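Local coordinates for protein L-lactate dehydrogenase (Trichomonas vaginalis, PDB 4UUL) that probably interconverts 2-oxo acids and 2-hydroxy acids such as malate or lactate with NAD(H), as a member of the lactate/malate dehydrogenase superfamily, at residues I16-S21 and T53-D58; D158-Y163 and P244-I249. The protein carries 1 engineered substitution. One frame throughout, in Å; residues are numbered along the deposited sequence.

Both contacts pair helices, and they follow one another along the chain, contact 1 closing before contact 2 opens. Contact 1 joins helices 15-25 and 46-57 of the NAD-binding domain, which has a six-stranded parallel sheet; contact 2 joins helices 156-170 and 242-257 of the alpha/beta C-terminal domain. Their centres lie about 21 Å apart, yet the two touch: L20 packs on I249, and CG2 of I16 comes within 3.5 Å of OG1 of T245. Helix 15-25 thus packs on helix 242-257 across the domain boundary. Both contacts also reach the second subunit, so interdomain and dimer packing meet around these helices.

Contact 1 of 2, residues I16-S21 and T53-D58; sequences IGYILS and TMELED
Y18 meets the carboxylate of E55 with the hydroxyl edge of its ring, OH of Y18 donating a hydrogen bond of 2.6 Å to OE2 of E55. OE2 of E55 lies near the ring plane, 3.3 Å from CE1 of Y18, whereas the ring and carboxylate planes are turned 56° apart. The proton arrives on the syn side of OE2, 31° out of the carboxylate plane. With CG anti to the backbone N (chi1 -179°), the phenol extends from helix 15-25 far enough to span the gap to helix 46-57, and E55 answers with a chain extended beyond CG. Next to E55, L56 supplies the apolar half, meeting S21 one turn after Y18. Serine is small enough to let the leucine branch in; it has two conformers, and in one of them its OG lies 4.0 Å from CD2 of L56. L56 also packs on L37 and L39 of strand 35-40 in this Rossmann domain. OH of Y18 takes a second bond, from N of A242 of the second subunit. The phenol is therefore donor and acceptor at once, and the buried carboxylate, probably charged, holds Y18 with one oxygen and S243 of the second subunit with the other.

Contact 2 of 2, residues D158-Y163 and P244-I249; sequences DQNRAY and PTKAAI
N160 points from helix 156-170 toward helix 242-257, and its amide nitrogen does the touching. Helix 242-257 offers two partners: the small A247, whose CB stands 4.2 Å from ND2 of N160, and the long side chain of K246. The CA atoms of N160 and A247 are 7.7 Å apart, and the short methyl leaves room for the asparagine amide to reach the neighbouring helix.

The lysine starts at a CB directed toward helix 156-170, with CG anti to its backbone N (chi1 -176°). CB and CG carry the chain outward without meeting N160. A bend at chi2 (-84°) then swings CD around to lie 4.0 Å from ND2 of N160, and from there CE leads straight on. NZ of K246 ends 3.6 Å from ND2 and 4.2 Å from CG of N160, the two side chains crossing at a slant. Two nitrogen donors side by side cannot bond each other; a shared acceptor explains their closeness. OE1 of Q250, one turn beyond K246, accepts from both ND2 of N160 and NZ of K246, so one amide oxygen bridges the helices. NZ also bonds the carbonyl oxygen of C59 of the second subunit, a natural use of a long, flexible cationic chain at an interface.

D158 bonds NE2 of H186, the predicted proton acceptor, and R161, one turn on in the same helix, forms a salt bridge with D58 of the second subunit. On helix 242-257, A247 lies close to L154, which contacts NADH in another structure of this protein. An aspartate paired with the predicted catalytic histidine is the arrangement characteristic of the lactate/malate dehydrogenase fold.

Contact 1 of 2, residues I16-S21 and T53-D58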
# COMPACT_ATOMS: atom_id res chain seq x y z
N ILE B 16 -7.13 -2.68 6.40
CA ILE B 16 -5.83 -2.35 6.93
C ILE B 16 -4.89 -3.55 6.72
O ILE B 16 -3.75 -3.41 6.22
CB ILE B 16 -5.90 -1.91 8.38
CG1 ILE B 16 -6.59 -0.53 8.45
CG2 ILE B 16 -4.53 -1.89 8.98
CD1 ILE B 16 -6.97 -0.08 9.88
N GLY B 17 -5.35 -4.74 7.06
CA GLY B 17 -4.49 -5.89 6.92
C GLY B 17 -4.01 -6.13 5.50
O GLY B 17 -2.87 -6.55 5.26
N TYR B 18 -4.92 -5.90 4.58
CA TYR B 18 -4.65 -6.09 3.15
C TYR B 18 -3.46 -5.19 2.76
O TYR B 18 -2.50 -5.63 2.09
CB TYR B 18 -5.88 -5.71 2.36
CG TYR B 18 -5.79 -5.86 0.86
CD1 TYR B 18 -5.81 -7.11 0.26
CD2 TYR B 18 -5.77 -4.78 0.06
CE1 TYR B 18 -5.77 -7.26 -1.13
CE2 TYR B 18 -5.76 -4.90 -1.30
CZ TYR B 18 -5.76 -6.13 -1.89
OH TYR B 18 -5.81 -6.19 -3.24
N ILE B 19 -3.55 -3.90 3.09
CA ILE B 19 -2.52 -2.96 2.68
C ILE B 19 -1.22 -3.20 3.48
O ILE B 19 -0.12 -3.13 2.94
CB ILE B 19 -3.00 -1.48 2.78
CG1 ILE B 19 -4.25 -1.26 1.93
CG2 ILE B 19 -1.90 -0.53 2.42
CD1 ILE B 19 -4.94 0.03 2.14
N LEU B 20 -1.38 -3.33 4.79
CA LEU B 20 -0.24 -3.52 5.65
C LEU B 20 0.61 -4.73 5.28
O LEU B 20 1.84 -4.66 5.27
CB LEU B 20 -0.76 -3.62 7.08
CG LEU B 20 0.18 -3.71 8.23
CD1 LEU B 20 1.12 -2.49 8.30
CD2 LEU B 20 -0.64 -3.87 9.55
N SER B 21 -0.05 -5.83 5.03
CA SER B 21 0.68 -7.03 4.64
C SER B 21 1.49 -6.82 3.38
O SER B 21 2.65 -7.19 3.34
CB SER B 21 -0.25 -8.23 4.50
OG SER B 21 -1.23 -8.02 3.49
N THR B 53 -3.70 -13.76 0.62
CA THR B 53 -2.46 -14.50 0.44
C THR B 53 -2.19 -14.79 -1.03
O THR B 53 -1.03 -14.82 -1.45
CB THR B 53 -2.36 -15.77 1.28
OG1 THR B 53 -3.33 -16.71 0.86
CG2 THR B 53 -2.54 -15.44 2.75
N MET B 54 -3.24 -14.98 -1.82
CA MET B 54 -3.03 -15.21 -3.24
C MET B 54 -2.42 -13.95 -3.88
O MET B 54 -1.54 -14.05 -4.77
CB MET B 54 -4.35 -15.51 -3.87
CG MET B 54 -4.87 -16.89 -3.59
SD MET B 54 -6.61 -17.14 -4.12
CE MET B 54 -6.40 -17.56 -5.82
N GLU B 55 -2.88 -12.76 -3.50
CA GLU B 55 -2.26 -11.55 -4.01
C GLU B 55 -0.86 -11.35 -3.53
O GLU B 55 0.01 -10.92 -4.33
CB GLU B 55 -3.11 -10.31 -3.79
CG GLU B 55 -4.34 -10.29 -4.67
CD GLU B 55 -4.91 -8.91 -4.78
OE1 GLU B 55 -4.29 -8.05 -5.46
OE2 GLU B 55 -5.95 -8.63 -4.13
N LEU B 56 -0.59 -11.70 -2.27
CA LEU B 56 0.80 -11.64 -1.81
C LEU B 56 1.69 -12.52 -2.67
O LEU B 56 2.75 -12.10 -3.12
CB LEU B 56 0.91 -12.04 -0.36
CG LEU B 56 0.28 -11.16 0.70
CD1 LEU B 56 0.36 -11.85 2.07
CD2 LEU B 56 1.01 -9.83 0.78
N GLU B 57 1.23 -13.76 -2.90
CA GLU B 57 1.96 -14.68 -3.78
C GLU B 57 2.24 -14.07 -5.15
O GLU B 57 3.36 -14.15 -5.66
CB GLU B 57 1.19 -15.99 -3.91
CG GLU B 57 1.20 -16.78 -2.65
CD GLU B 57 0.30 -18.02 -2.67
OE1 GLU B 57 -0.59 -18.11 -3.53
OE2 GLU B 57 0.53 -18.92 -1.84
N ASP B 58 1.21 -13.45 -5.70
CA ASP B 58 1.25 -12.92 -7.05
C ASP B 58 2.06 -11.62 -7.19
O ASP B 58 2.20 -11.08 -8.30
CB ASP B 58 -0.18 -12.61 -7.52
CG ASP B 58 -0.98 -13.86 -7.81
OD1 ASP B 58 -0.40 -14.98 -7.74
OD2 ASP B 58 -2.17 -13.73 -8.19

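Contact 2 of 2, residues D158-Y163 and P244-I249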
# COMPACT_ATOMS: atom_id res chain seq x y z
N ASP B 158 -3.08 10.58 14.28
CA ASP B 158 -3.52 11.89 14.72
C ASP B 158 -2.42 12.94 14.59
O ASP B 158 -2.68 14.09 14.20
CB ASP B 158 -3.99 11.81 16.15
CG ASP B 158 -4.92 10.67 16.34
OD1 ASP B 158 -4.46 9.48 16.54
OD2 ASP B 158 -6.12 10.99 16.31
N GLN B 159 -1.18 12.55 14.87
CA GLN B 159 -0.08 13.46 14.67
C GLN B 159 0.04 13.87 13.20
O GLN B 159 0.21 15.05 12.89
CB GLN B 159 1.25 12.87 15.17
CG GLN B 159 2.40 13.81 14.90
CD GLN B 159 3.71 13.39 15.53
OE1 GLN B 159 3.75 13.15 16.73
NE2 GLN B 159 4.79 13.43 14.78
N ASN B 160 -0.01 12.91 12.30
CA ASN B 160 0.09 13.18 10.87
C ASN B 160 -1.04 14.08 10.42
O ASN B 160 -0.80 15.03 9.64
CB ASN B 160 0.18 11.88 10.06
CG ASN B 160 1.52 11.21 10.20
OD1 ASN B 160 2.53 11.85 10.49
ND2 ASN B 160 1.54 9.93 9.96
N ARG B 161 -2.26 13.82 10.88
CA ARG B 161 -3.38 14.68 10.57
C ARG B 161 -3.10 16.11 11.00
O ARG B 161 -3.41 17.08 10.29
CB ARG B 161 -4.67 14.22 11.21
CG ARG B 161 -5.27 13.03 10.57
CD ARG B 161 -6.39 12.46 11.36
NE ARG B 161 -7.09 11.40 10.65
CZ ARG B 161 -7.86 10.50 11.22
NH1 ARG B 161 -7.97 10.47 12.56
NH2 ARG B 161 -8.44 9.62 10.44
N ALA B 162 -2.57 16.25 12.22
CA ALA B 162 -2.33 17.58 12.77
C ALA B 162 -1.25 18.32 12.01
O ALA B 162 -1.38 19.52 11.74
CB ALA B 162 -1.94 17.46 14.24
N TYR B 163 -0.20 17.60 11.60
CA TYR B 163 0.83 18.25 10.81
C TYR B 163 0.31 18.78 9.48
O TYR B 163 0.63 19.91 9.09
CB TYR B 163 2.02 17.31 10.54
CG TYR B 163 3.16 17.44 11.55
CD1 TYR B 163 4.20 18.33 11.35
CD2 TYR B 163 3.19 16.65 12.70
CE1 TYR B 163 5.21 18.44 12.28
CE2 TYR B 163 4.20 16.74 13.64
CZ TYR B 163 5.23 17.65 13.41
OH TYR B 163 6.26 17.78 14.31
N PRO B 244 -4.15 4.98 8.42
CA PRO B 244 -3.67 4.30 9.65
C PRO B 244 -2.57 3.31 9.34
O PRO B 244 -1.68 3.13 10.17
CB PRO B 244 -4.92 3.64 10.23
CG PRO B 244 -5.91 3.60 9.11
CD PRO B 244 -5.61 4.80 8.25
N THR B 245 -2.59 2.69 8.16
CA THR B 245 -1.54 1.75 7.82
C THR B 245 -0.19 2.47 7.72
O THR B 245 0.83 2.00 8.22
CB THR B 245 -1.85 1.02 6.51
OG1 THR B 245 -3.03 0.21 6.65
CG2 THR B 245 -0.72 0.12 6.11
N LYS B 246 -0.19 3.63 7.05
CA LYS B 246 1.01 4.44 6.88
C LYS B 246 1.57 4.78 8.28
O LYS B 246 2.76 4.66 8.54
CB LYS B 246 0.69 5.67 6.06
CG LYS B 246 1.89 6.56 5.72
CD LYS B 246 2.29 7.56 6.77
CE LYS B 246 3.52 8.35 6.31
NZ LYS B 246 3.87 9.42 7.27
N ALA B 247 0.71 5.25 9.18
CA ALA B 247 1.12 5.60 10.52
C ALA B 247 1.64 4.38 11.30
O ALA B 247 2.60 4.50 12.05
CB ALA B 247 -0.05 6.23 11.28
N ALA B 248 0.98 3.23 11.14
CA ALA B 248 1.39 2.02 11.82
C ALA B 248 2.79 1.57 11.43
O ALA B 248 3.61 1.22 12.29
CB ALA B 248 0.39 0.92 11.63
N ILE B 249 3.04 1.50 10.15
CA ILE B 249 4.37 1.16 9.66
C ILE B 249 5.39 2.15 10.15
O ILE B 249 6.46 1.76 10.63
CB ILE B 249 4.39 1.03 8.13
CG1 ILE B 249 3.56 -0.21 7.74
CG2 ILE B 249 5.83 0.94 7.57
CD1 ILE B 249 3.32 -0.31 6.29